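Local coordinates for protein acetylglutamate kinase (Streptococcus mutans, PDB 3L86) that probably catalyses the ATP-dependent phosphorylation of N-acetyl-L-glutamate, the second of four steps from glutamate to N-acetylornithine in arginine biosynthesis, at residues I39-G44 against K60-A65; Q68-H73 against T198-A203; L209-N214 against E251-T256; A244-K249 against V264-N269. One frame throughout, in Å; residues are numbered along the deposited sequence.

Contact 1 of 4, residues I39-G44 against K60-A65; sequences IVIKIG and KNWQDA. With ADP (adenosine-5'-diphosphate), chain B.
The indole of W62 lies under the end of I39, whose CD1 sits over one face of the six-membered ring. This joins the first strand and first helix of the beta-alpha-beta unit formed by strand 38-43, helix 53-64 and strand 68-73, at the start of the amino acid kinase fold. The CH-pi contact is nearly perpendicular: I39 CD1 is 4.1 Å from the ring centroid and 7° off its normal. The extended CG1 branch of I39 (chi2 169°) carries the methyl outward from the strand, and the two side chains cross at about a right angle. Two residues along, on the same side of the strand, I41 adds a second methyl. Its CD1 comes obliquely to the indole, 4.3 Å from W62 CZ3. W62 swings its ring toward the sheet with CG beside the backbone N (chi1 -81°), so a single aromatic group spans the gap between helix and strand, where the closest CA atoms, those of I39 and W62, are 9.6 Å apart. L69 of the next strand and I210 of strand 208-212 also touch the indole. On a more exposed side of the helix, K60 NZ forms a 2.8 Å salt bridge to D64, one turn on, whose OD2 receives it on its syn lone pair. Past I41 the strand runs away from the helix to the nucleotide: K42, a predicted transition-state stabiliser, faces the other side of the sheet, and its bent chain brings NZ to 3.7 Å from ADP O1B.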
# COMPACT_ATOMS: atom_id res chain seq x y z
N ILE A 39 1.11 12.73 -5.60
CA ILE A 39 1.31 11.99 -4.34
C ILE A 39 0.59 10.61 -4.33
O ILE A 39 -0.61 10.50 -4.69
CB ILE A 39 0.79 12.81 -3.15
CG1 ILE A 39 1.52 14.17 -3.07
CG2 ILE A 39 0.86 12.02 -1.81
CD1 ILE A 39 0.81 15.12 -2.04
N VAL A 40 1.34 9.56 -3.99
CA VAL A 40 0.76 8.23 -3.76
C VAL A 40 0.48 8.04 -2.24
O VAL A 40 1.37 8.29 -1.41
CB VAL A 40 1.69 7.10 -4.32
CG1 VAL A 40 1.17 5.66 -3.97
CG2 VAL A 40 1.85 7.30 -5.89
N ILE A 41 -0.76 7.70 -1.90
CA ILE A 41 -1.18 7.38 -0.51
C ILE A 41 -1.51 5.89 -0.37
O ILE A 41 -2.48 5.40 -0.97
CB ILE A 41 -2.39 8.20 -0.11
CG1 ILE A 41 -2.03 9.70 -0.25
CG2 ILE A 41 -2.89 7.88 1.35
CD1 ILE A 41 -3.12 10.57 -0.82
N LYS A 42 -0.73 5.18 0.45
CA LYS A 42 -1.02 3.77 0.76
C LYS A 42 -1.72 3.70 2.13
O LYS A 42 -1.28 4.29 3.12
CB LYS A 42 0.32 3.02 0.76
CG LYS A 42 0.27 1.47 0.79
CD LYS A 42 -0.41 0.87 2.02
CE LYS A 42 0.40 0.88 3.31
NZ LYS A 42 -0.01 -0.44 4.02
N ILE A 43 -2.84 3.00 2.20
CA ILE A 43 -3.67 2.98 3.43
C ILE A 43 -3.71 1.53 3.96
O ILE A 43 -4.15 0.59 3.22
CB ILE A 43 -5.15 3.57 3.14
CG1 ILE A 43 -5.09 4.98 2.59
CG2 ILE A 43 -6.03 3.65 4.45
CD1 ILE A 43 -6.34 5.41 1.79
N GLY A 44 -3.25 1.32 5.23
CA GLY A 44 -3.25 -0.05 5.90
C GLY A 44 -4.61 -0.62 6.32
O GLY A 44 -5.62 0.02 6.17
N LYS A 60 -9.84 15.89 -0.36
CA LYS A 60 -10.70 16.73 -1.24
C LYS A 60 -9.97 18.04 -1.63
O LYS A 60 -10.03 18.46 -2.78
CB LYS A 60 -12.03 17.12 -0.56
CG LYS A 60 -13.02 17.68 -1.65
CD LYS A 60 -14.38 18.07 -1.17
CE LYS A 60 -15.17 18.61 -2.41
NZ LYS A 60 -15.01 20.13 -2.43
N ASN A 61 -9.34 18.70 -0.65
CA ASN A 61 -8.63 20.00 -0.90
C ASN A 61 -7.43 19.83 -1.82
O ASN A 61 -7.22 20.64 -2.73
CB ASN A 61 -8.20 20.69 0.43
CG ASN A 61 -9.38 21.06 1.27
OD1 ASN A 61 -10.46 21.18 0.75
ND2 ASN A 61 -9.17 21.31 2.59
N TRP A 62 -6.65 18.76 -1.62
CA TRP A 62 -5.61 18.47 -2.64
C TRP A 62 -6.20 18.27 -4.04
O TRP A 62 -5.64 18.74 -5.06
CB TRP A 62 -4.72 17.24 -2.27
CG TRP A 62 -3.56 17.49 -1.26
CD1 TRP A 62 -2.87 18.67 -1.03
CD2 TRP A 62 -2.99 16.51 -0.38
NE1 TRP A 62 -1.89 18.46 -0.03
CE2 TRP A 62 -1.95 17.15 0.37
CE3 TRP A 62 -3.24 15.13 -0.16
CZ2 TRP A 62 -1.20 16.47 1.33
CZ3 TRP A 62 -2.49 14.46 0.80
CH2 TRP A 62 -1.46 15.11 1.50
N GLN A 63 -7.29 17.51 -4.14
CA GLN A 63 -7.89 17.22 -5.45
C GLN A 63 -8.43 18.54 -6.05
O GLN A 63 -8.17 18.86 -7.22
CB GLN A 63 -9.05 16.22 -5.29
CG GLN A 63 -9.79 15.89 -6.65
CD GLN A 63 -10.84 14.78 -6.49
OE1 GLN A 63 -11.84 14.92 -5.78
NE2 GLN A 63 -10.58 13.66 -7.14
N ASP A 64 -9.12 19.34 -5.27
CA ASP A 64 -9.58 20.69 -5.76
C ASP A 64 -8.47 21.69 -6.13
O ASP A 64 -8.76 22.67 -6.87
CB ASP A 64 -10.48 21.35 -4.69
CG ASP A 64 -11.82 20.62 -4.48
OD1 ASP A 64 -12.23 19.81 -5.33
OD2 ASP A 64 -12.50 20.87 -3.47
N ALA A 65 -7.24 21.51 -5.58
CA ALA A 65 -6.09 22.36 -5.90
C ALA A 65 -5.30 21.80 -7.07
O ALA A 65 -4.23 22.32 -7.42
CB ALA A 65 -5.16 22.53 -4.65
PB ADP B . -0.41 -2.14 8.11
O1B ADP B . 0.49 -2.57 6.99
O2B ADP B . -0.60 -0.63 8.26
O3B ADP B . -1.72 -2.84 8.05
PA ADP B . 1.30 -3.86 9.86
O1A ADP B . 0.87 -4.57 11.14
O2A ADP B . 1.56 -4.72 8.65
O3A ADP B . 0.26 -2.62 9.52
O5' ADP B . 2.63 -3.05 10.29
C5' ADP B . 2.55 -2.09 11.37
C4' ADP B . 3.00 -2.79 12.69
O4' ADP B . 4.41 -3.10 12.73
C3' ADP B . 2.78 -1.95 13.96
O3' ADP B . 1.41 -2.07 14.33
C2' ADP B . 3.66 -2.64 14.99
O2' ADP B . 2.86 -3.66 15.59
C1' ADP B . 4.69 -3.39 14.15
N9 ADP B . 6.07 -2.92 14.45
C8 ADP B . 7.13 -3.77 14.60
N7 ADP B . 8.26 -3.05 14.83
C5 ADP B . 7.90 -1.75 14.87
C6 ADP B . 8.58 -0.48 15.12
N6 ADP B . 9.92 -0.43 15.30
N1 ADP B . 7.85 0.68 15.05
C2 ADP B . 6.55 0.67 14.83
N3 ADP B . 5.86 -0.45 14.60
C4 ADP B . 6.46 -1.67 14.63

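Contact 2 of 4, residues Q68-H73 against T198-A203; sequences QLVIVH and TAVAVA
V200 carries the helix side of this contact, setting one methyl against V70 and the other against V72. All of the cross-contact interaction is apolar. V200 CG1 meets V70 CG1 at 4.1 Å, the two side chains crossing at a slant, while V200 CG2 meets V72 CG2 at the same 4.1 Å, where the two valines point past one another, antiparallel. With CG1 of V200 trans to its own N (chi1 174°), the isopropyl fork opens along the strand and each prong finds a different valine. V70 and V72 both direct CB at the helix, whereas I71 between them turns to the other side of the sheet.

The hydrogen bonds nearby stay within the helix: V202 N reaches T198 O at 3.0 Å, A203 N reaches A199 O at 2.9 Å, and T198 OG1 bonds back to D194 O.

In the alpha/beta core of the amino acid kinase fold, strand 68-73 is flanked by the parallel strands 38-43 and 174-182. Helix 193-203 covers the V70 and V72 side of it and leans through T198 and A201 on helix 246-258, while I71 and H73 pack against helix 101-125.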
# COMPACT_ATOMS: atom_id res chain seq x y z
N GLN A 68 -2.45 15.47 -8.36
CA GLN A 68 -2.87 14.14 -8.87
C GLN A 68 -2.61 13.09 -7.80
O GLN A 68 -1.47 12.98 -7.32
CB GLN A 68 -2.06 13.80 -10.15
CG GLN A 68 -2.21 14.91 -11.27
CD GLN A 68 -1.09 14.76 -12.30
OE1 GLN A 68 -1.16 13.88 -13.14
NE2 GLN A 68 -0.03 15.56 -12.18
N LEU A 69 -3.64 12.32 -7.46
CA LEU A 69 -3.56 11.44 -6.29
C LEU A 69 -3.84 10.00 -6.74
O LEU A 69 -4.74 9.77 -7.56
CB LEU A 69 -4.58 11.89 -5.22
CG LEU A 69 -4.27 12.74 -3.98
CD1 LEU A 69 -3.01 13.61 -3.97
CD2 LEU A 69 -5.48 13.48 -3.34
N VAL A 70 -3.05 9.04 -6.22
CA VAL A 70 -3.34 7.60 -6.47
C VAL A 70 -3.36 6.93 -5.10
O VAL A 70 -2.46 7.20 -4.31
CB VAL A 70 -2.25 6.91 -7.37
CG1 VAL A 70 -2.50 5.42 -7.47
CG2 VAL A 70 -2.24 7.56 -8.82
N ILE A 71 -4.38 6.11 -4.81
CA ILE A 71 -4.53 5.40 -3.54
C ILE A 71 -4.34 3.86 -3.73
O ILE A 71 -4.94 3.23 -4.64
CB ILE A 71 -5.90 5.69 -2.84
CG1 ILE A 71 -5.95 7.12 -2.26
CG2 ILE A 71 -6.27 4.61 -1.70
CD1 ILE A 71 -7.38 7.56 -1.82
N VAL A 72 -3.44 3.29 -2.91
CA VAL A 72 -3.17 1.84 -2.80
C VAL A 72 -3.58 1.49 -1.35
O VAL A 72 -3.51 2.35 -0.47
CB VAL A 72 -1.66 1.54 -3.03
CG1 VAL A 72 -1.28 0.05 -2.69
CG2 VAL A 72 -1.22 1.98 -4.51
N HIS A 73 -4.13 0.28 -1.16
CA HIS A 73 -4.56 -0.20 0.14
C HIS A 73 -4.30 -1.72 0.30
O HIS A 73 -4.29 -2.52 -0.73
CB HIS A 73 -6.03 0.14 0.41
CG HIS A 73 -7.02 -0.74 -0.31
ND1 HIS A 73 -7.39 -1.99 0.16
CD2 HIS A 73 -7.76 -0.51 -1.42
CE1 HIS A 73 -8.29 -2.52 -0.66
NE2 HIS A 73 -8.55 -1.63 -1.61
N THR A 198 5.44 0.94 -3.42
CA THR A 198 6.80 1.29 -4.01
C THR A 198 6.77 1.27 -5.55
O THR A 198 7.25 2.18 -6.20
CB THR A 198 7.98 0.28 -3.60
OG1 THR A 198 8.04 0.11 -2.19
CG2 THR A 198 9.32 0.83 -4.06
N ALA A 199 6.22 0.22 -6.13
CA ALA A 199 6.18 0.09 -7.58
C ALA A 199 5.37 1.20 -8.26
O ALA A 199 5.78 1.80 -9.29
CB ALA A 199 5.60 -1.31 -7.92
N VAL A 200 4.23 1.52 -7.66
CA VAL A 200 3.38 2.56 -8.17
C VAL A 200 4.05 3.94 -8.06
O VAL A 200 4.08 4.70 -9.09
CB VAL A 200 2.03 2.57 -7.43
CG1 VAL A 200 1.19 3.76 -7.87
CG2 VAL A 200 1.29 1.17 -7.65
N ALA A 201 4.57 4.26 -6.87
CA ALA A 201 5.27 5.58 -6.65
C ALA A 201 6.47 5.77 -7.62
O ALA A 201 6.71 6.87 -8.20
CB ALA A 201 5.75 5.67 -5.14
N VAL A 202 7.27 4.70 -7.76
CA VAL A 202 8.43 4.73 -8.65
C VAL A 202 8.00 4.85 -10.13
O VAL A 202 8.50 5.73 -10.85
CB VAL A 202 9.40 3.54 -8.41
CG1 VAL A 202 10.57 3.59 -9.45
CG2 VAL A 202 9.87 3.56 -6.97
N ALA A 203 7.05 4.02 -10.58
CA ALA A 203 6.53 4.13 -11.97
C ALA A 203 6.03 5.54 -12.35
O ALA A 203 6.19 5.98 -13.48
CB ALA A 203 5.38 3.09 -12.26

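Contact 3 of 4, residues L209-N214 against E251-T256; sequences LILMTN and ESAAKT. With ADP (adenosine-5'-diphosphate), chain B.
L209 stands opposite T256 with their CA atoms 8.0 Å apart, and L211 opposite A253, so strand 209-212 and helix 251-256 run in opposite senses. The main side-chain overlap is at the L209 end. CD2 of L209 approaches T256 from across, at about a right angle, and touches both branches: T256 OG1 at 3.6 Å and T256 CG2 at 3.9 Å. The leucine reaches the helix because CG extends trans to the backbone N (chi1 166°). T256 OG1, although it faces a methyl here, is satisfied within the helix by a 2.8 Å bond to S252 O. That carbonyl also accepts from T256 N, and the hydroxyl approaches from 40° above the carbonyl plane. This bond helps to hold the threonine rotamer, in which CG2 also meets L209. L211 makes the lighter second contact, CD1 to A253 CB at 4.1 Å. V264 of the neighbouring strand 263-267 touches L211, A253 and T256, completing a buried apolar layer, and helix 193-203 lies against T256 through T198.

Beyond L211 the strand ends and polar chemistry takes over. T213 OG1 donates a 2.7 Å hydrogen bond to ADP O2B, with the hydroxyl trans to its N (chi1 178°), and N214 OD1 accepts a weak one from ADP O3' at 3.4 Å. The segment thus grips the beta-phosphate and only weakly touches the ribose. A central parallel strand packed under a helix, with its C-terminal loop binding nucleotide, is typical of the ATP site in the three-layer amino acid kinase fold.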
# COMPACT_ATOMS: atom_id res chain seq x y z
N LEU A 209 5.54 9.58 -1.21
CA LEU A 209 4.71 8.40 -0.81
C LEU A 209 4.39 8.45 0.72
O LEU A 209 5.30 8.67 1.58
CB LEU A 209 5.49 7.11 -1.14
CG LEU A 209 5.00 5.76 -0.54
CD1 LEU A 209 3.58 5.40 -1.11
CD2 LEU A 209 5.99 4.60 -0.87
N ILE A 210 3.12 8.28 1.08
CA ILE A 210 2.68 8.23 2.48
C ILE A 210 2.30 6.78 2.76
O ILE A 210 1.44 6.21 2.07
CB ILE A 210 1.49 9.24 2.72
CG1 ILE A 210 1.96 10.67 2.37
CG2 ILE A 210 1.00 9.18 4.16
CD1 ILE A 210 0.84 11.80 2.36
N LEU A 211 2.97 6.15 3.73
CA LEU A 211 2.60 4.82 4.16
C LEU A 211 1.79 4.94 5.48
O LEU A 211 2.37 4.97 6.60
CB LEU A 211 3.88 3.92 4.34
CG LEU A 211 4.69 3.65 3.05
CD1 LEU A 211 6.11 3.13 3.33
CD2 LEU A 211 4.01 2.70 2.05
N MET A 212 0.47 5.01 5.35
CA MET A 212 -0.37 5.33 6.51
C MET A 212 -0.80 4.03 7.20
O MET A 212 -1.24 3.08 6.52
CB MET A 212 -1.62 6.13 6.05
CG MET A 212 -2.11 7.14 7.11
SD MET A 212 -3.53 8.20 6.61
CE MET A 212 -4.81 6.97 6.69
N THR A 213 -0.65 3.99 8.53
CA THR A 213 -0.73 2.75 9.26
C THR A 213 -1.34 3.05 10.65
O THR A 213 -1.98 4.13 10.85
CB THR A 213 0.69 2.07 9.37
OG1 THR A 213 0.60 0.86 10.15
CG2 THR A 213 1.77 3.00 9.97
N ASN A 214 -1.18 2.12 11.60
CA ASN A 214 -1.85 2.30 12.89
C ASN A 214 -0.86 2.47 14.08
O ASN A 214 -1.14 2.06 15.24
CB ASN A 214 -2.93 1.20 13.11
CG ASN A 214 -2.34 -0.18 13.31
OD1 ASN A 214 -1.23 -0.46 12.83
ND2 ASN A 214 -3.01 -1.01 14.11
N GLU A 251 11.40 -1.31 4.38
CA GLU A 251 12.14 -1.67 3.13
C GLU A 251 11.55 -0.98 1.89
O GLU A 251 12.29 -0.48 1.00
CB GLU A 251 12.17 -3.19 2.90
CG GLU A 251 13.11 -3.95 3.88
CD GLU A 251 13.04 -5.45 3.77
OE1 GLU A 251 12.07 -6.02 3.25
OE2 GLU A 251 13.99 -6.11 4.22
N SER A 252 10.21 -0.98 1.78
CA SER A 252 9.55 -0.23 0.68
C SER A 252 9.91 1.28 0.72
O SER A 252 10.26 1.91 -0.31
CB SER A 252 8.02 -0.49 0.74
OG SER A 252 7.79 -1.90 0.53
N ALA A 253 9.88 1.88 1.92
CA ALA A 253 10.28 3.28 2.06
C ALA A 253 11.71 3.54 1.50
O ALA A 253 11.94 4.50 0.76
CB ALA A 253 10.19 3.75 3.55
N ALA A 254 12.66 2.67 1.87
CA ALA A 254 14.05 2.83 1.44
C ALA A 254 14.26 2.67 -0.08
O ALA A 254 15.02 3.43 -0.68
CB ALA A 254 14.97 1.84 2.21
N LYS A 255 13.59 1.69 -0.67
CA LYS A 255 13.63 1.38 -2.12
C LYS A 255 13.04 2.54 -2.97
O LYS A 255 13.55 2.87 -4.06
CB LYS A 255 12.91 0.05 -2.33
CG LYS A 255 12.65 -0.41 -3.75
CD LYS A 255 12.56 -1.93 -3.80
CE LYS A 255 11.72 -2.39 -5.00
NZ LYS A 255 12.05 -3.81 -5.43
N THR A 256 12.00 3.19 -2.42
CA THR A 256 11.31 4.37 -3.02
C THR A 256 12.19 5.62 -3.12
O THR A 256 12.33 6.18 -4.23
CB THR A 256 9.94 4.66 -2.23
OG1 THR A 256 9.14 3.50 -2.34
CG2 THR A 256 9.10 5.86 -2.79
PB ADP B . -0.41 -2.14 8.11
O1B ADP B . 0.49 -2.57 6.99
O2B ADP B . -0.60 -0.63 8.26
O3B ADP B . -1.72 -2.84 8.05
PA ADP B . 1.30 -3.86 9.86
O1A ADP B . 0.87 -4.57 11.14
O2A ADP B . 1.56 -4.72 8.65
O3A ADP B . 0.26 -2.62 9.52
O5' ADP B . 2.63 -3.05 10.29
C5' ADP B . 2.55 -2.09 11.37
C4' ADP B . 3.00 -2.79 12.69
O4' ADP B . 4.41 -3.10 12.73
C3' ADP B . 2.78 -1.95 13.96
O3' ADP B . 1.41 -2.07 14.33
C2' ADP B . 3.66 -2.64 14.99
O2' ADP B . 2.86 -3.66 15.59
C1' ADP B . 4.69 -3.39 14.15
N9 ADP B . 6.07 -2.92 14.45
C8 ADP B . 7.13 -3.77 14.60
N7 ADP B . 8.26 -3.05 14.83
C5 ADP B . 7.90 -1.75 14.87
C6 ADP B . 8.58 -0.48 15.12
N6 ADP B . 9.92 -0.43 15.30
N1 ADP B . 7.85 0.68 15.05
C2 ADP B . 6.55 0.67 14.83
N3 ADP B . 5.86 -0.45 14.60
C4 ADP B . 6.46 -1.67 14.63

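Contact 4 of 4, residues A244-K249 against V264-N269; sequences AGMIPK and VLIGDN. With ADP (adenosine-5'-diphosphate), chain B.
CG2 of I266 is the point on which M246 and K249 converge, and it joins helix 246-258 to strand 263-267 beside the nucleotide site of the amino acid kinase fold. This is the close-packed part. M246 CE lies 4.0 Å from I266 CG2 and K249 CD 4.1 Å from the same methyl, both side chains slanting across the isoleucine. M246 gets there by a bend: CG leaves trans to its backbone N (chi1 -179°), then the chain turns at chi2 and again at chi3. The same curl lays the side chain along one face of the adenine, with CE 3.5 Å from ADP C2 and CB 3.6 Å from ADP C4. One methionine thereby packs on both the base and the sheet. I250 and L211 close around I266 from the helix and the neighbouring strand.

The ends of the segments are looser and more open to solvent. A244 is exposed, and G245, having no side chain, lets the alpha-phosphate come close to its backbone. After the strand, D268 and N269 bond to each other and elsewhere: N269 ND2 donates to D268 OD1 at 3.0 Å in an almost straight bond (176°), D268 OD2 pairs with K216, and N269 OD1 accepts from L271 N and T272 N.

K249, a predicted transition-state stabiliser, links the two chemistries. Its aliphatic part rests on I266, and its end, which also pairs with D194, bends at chi3 and chi4 to place NZ 2.9 Å from ADP O1B.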
# COMPACT_ATOMS: atom_id res chain seq x y z
N ALA A 244 8.19 -7.76 12.34
CA ALA A 244 6.84 -8.01 11.77
C ALA A 244 6.48 -7.12 10.53
O ALA A 244 7.33 -6.86 9.66
CB ALA A 244 5.71 -7.92 12.92
N GLY A 245 5.22 -6.66 10.43
CA GLY A 245 4.80 -5.85 9.27
C GLY A 245 5.58 -4.57 9.04
O GLY A 245 5.46 -3.98 7.95
N MET A 246 6.34 -4.09 10.03
CA MET A 246 7.09 -2.84 9.84
C MET A 246 8.38 -3.10 9.05
O MET A 246 9.00 -2.15 8.59
CB MET A 246 7.38 -2.07 11.15
CG MET A 246 8.16 -0.71 11.00
SD MET A 246 7.26 0.62 10.12
CE MET A 246 6.03 1.02 11.39
N ILE A 247 8.74 -4.38 8.90
CA ILE A 247 9.80 -4.83 8.01
C ILE A 247 9.52 -4.55 6.50
O ILE A 247 10.22 -3.78 5.89
CB ILE A 247 10.15 -6.34 8.21
CG1 ILE A 247 10.60 -6.57 9.67
CG2 ILE A 247 11.25 -6.77 7.24
CD1 ILE A 247 11.63 -7.68 9.80
N PRO A 248 8.50 -5.17 5.93
CA PRO A 248 8.19 -4.75 4.53
C PRO A 248 7.89 -3.24 4.40
O PRO A 248 8.28 -2.63 3.39
CB PRO A 248 7.00 -5.64 4.13
CG PRO A 248 6.44 -6.14 5.51
CD PRO A 248 7.55 -6.17 6.46
N LYS A 249 7.24 -2.61 5.40
CA LYS A 249 7.00 -1.12 5.34
C LYS A 249 8.27 -0.26 5.19
O LYS A 249 8.34 0.62 4.32
CB LYS A 249 6.12 -0.64 6.54
CG LYS A 249 5.27 0.63 6.31
CD LYS A 249 4.28 0.92 7.53
CE LYS A 249 3.47 -0.36 7.79
NZ LYS A 249 2.51 -0.58 6.57
N VAL A 264 9.47 9.86 1.80
CA VAL A 264 8.44 8.91 2.28
C VAL A 264 8.03 9.24 3.76
O VAL A 264 8.89 9.53 4.60
CB VAL A 264 8.95 7.43 2.17
CG1 VAL A 264 7.87 6.44 2.70
CG2 VAL A 264 9.30 7.08 0.75
N LEU A 265 6.73 9.23 4.08
CA LEU A 265 6.24 9.40 5.46
C LEU A 265 5.60 8.11 5.99
O LEU A 265 4.75 7.52 5.32
CB LEU A 265 5.23 10.54 5.50
CG LEU A 265 4.53 10.86 6.83
CD1 LEU A 265 5.61 11.47 7.80
CD2 LEU A 265 3.40 11.86 6.61
N ILE A 266 6.05 7.64 7.15
CA ILE A 266 5.41 6.56 7.91
C ILE A 266 4.75 7.15 9.22
O ILE A 266 5.45 7.76 10.07
CB ILE A 266 6.44 5.44 8.25
CG1 ILE A 266 6.92 4.77 6.94
CG2 ILE A 266 5.86 4.36 9.23
CD1 ILE A 266 8.06 3.74 7.13
N GLY A 267 3.43 6.98 9.37
CA GLY A 267 2.67 7.47 10.58
C GLY A 267 1.15 7.16 10.46
O GLY A 267 0.72 6.40 9.58
N ASP A 268 0.35 7.71 11.35
CA ASP A 268 -1.07 7.38 11.39
C ASP A 268 -1.94 8.45 10.70
O ASP A 268 -3.17 8.44 10.85
CB ASP A 268 -1.55 7.08 12.83
CG ASP A 268 -1.75 8.35 13.71
OD1 ASP A 268 -1.44 9.46 13.25
OD2 ASP A 268 -2.24 8.23 14.89
N ASN A 269 -1.32 9.37 9.98
CA ASN A 269 -2.06 10.48 9.32
C ASN A 269 -1.31 10.95 8.06
O ASN A 269 -0.23 10.45 7.75
CB ASN A 269 -2.32 11.68 10.27
CG ASN A 269 -1.03 12.41 10.73
OD1 ASN A 269 -0.62 13.44 10.14
ND2 ASN A 269 -0.41 11.89 11.81
PB ADP B . -0.41 -2.14 8.11
O1B ADP B . 0.49 -2.57 6.99
O2B ADP B . -0.60 -0.63 8.26
O3B ADP B . -1.72 -2.84 8.05
PA ADP B . 1.30 -3.86 9.86
O1A ADP B . 0.87 -4.57 11.14
O2A ADP B . 1.56 -4.72 8.65
O3A ADP B . 0.26 -2.62 9.52
O5' ADP B . 2.63 -3.05 10.29
C5' ADP B . 2.55 -2.09 11.37
C4' ADP B . 3.00 -2.79 12.69
O4' ADP B . 4.41 -3.10 12.73
C3' ADP B . 2.78 -1.95 13.96
O3' ADP B . 1.41 -2.07 14.33
C2' ADP B . 3.66 -2.64 14.99
O2' ADP B . 2.86 -3.66 15.59
C1' ADP B . 4.69 -3.39 14.15
N9 ADP B . 6.07 -2.92 14.45
C8 ADP B . 7.13 -3.77 14.60
N7 ADP B . 8.26 -3.05 14.83
C5 ADP B . 7.90 -1.75 14.87
C6 ADP B . 8.58 -0.48 15.12
N6 ADP B . 9.92 -0.43 15.30
N1 ADP B . 7.85 0.68 15.05
C2 ADP B . 6.55 0.67 14.83
N3 ADP B . 5.86 -0.45 14.60
C4 ADP B . 6.46 -1.67 14.63

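In the fold
All four contacts pack a helix on the same sheet, mostly through buried carbon atoms, yet they differ with their place in it. Contacts 2 and 3 lie nearest the centre of the chain, about 8 Å away, and are aliphatic but for one threonine hydroxyl. Contact 1, at about 13 Å, uses a partly exposed aromatic ring on the other side of the sheet. Contacts 3 and 4 share helix 246-258 and neighbouring parallel strands, their centres about 5 Å apart. Main-chain hydrogen bonds tie 39-44 to both 68-73 and 209-214. Contacts 1, 3 and 4 end at ADP, where K42 and K249 converge on its beta-phosphate; contact 2 does not touch it.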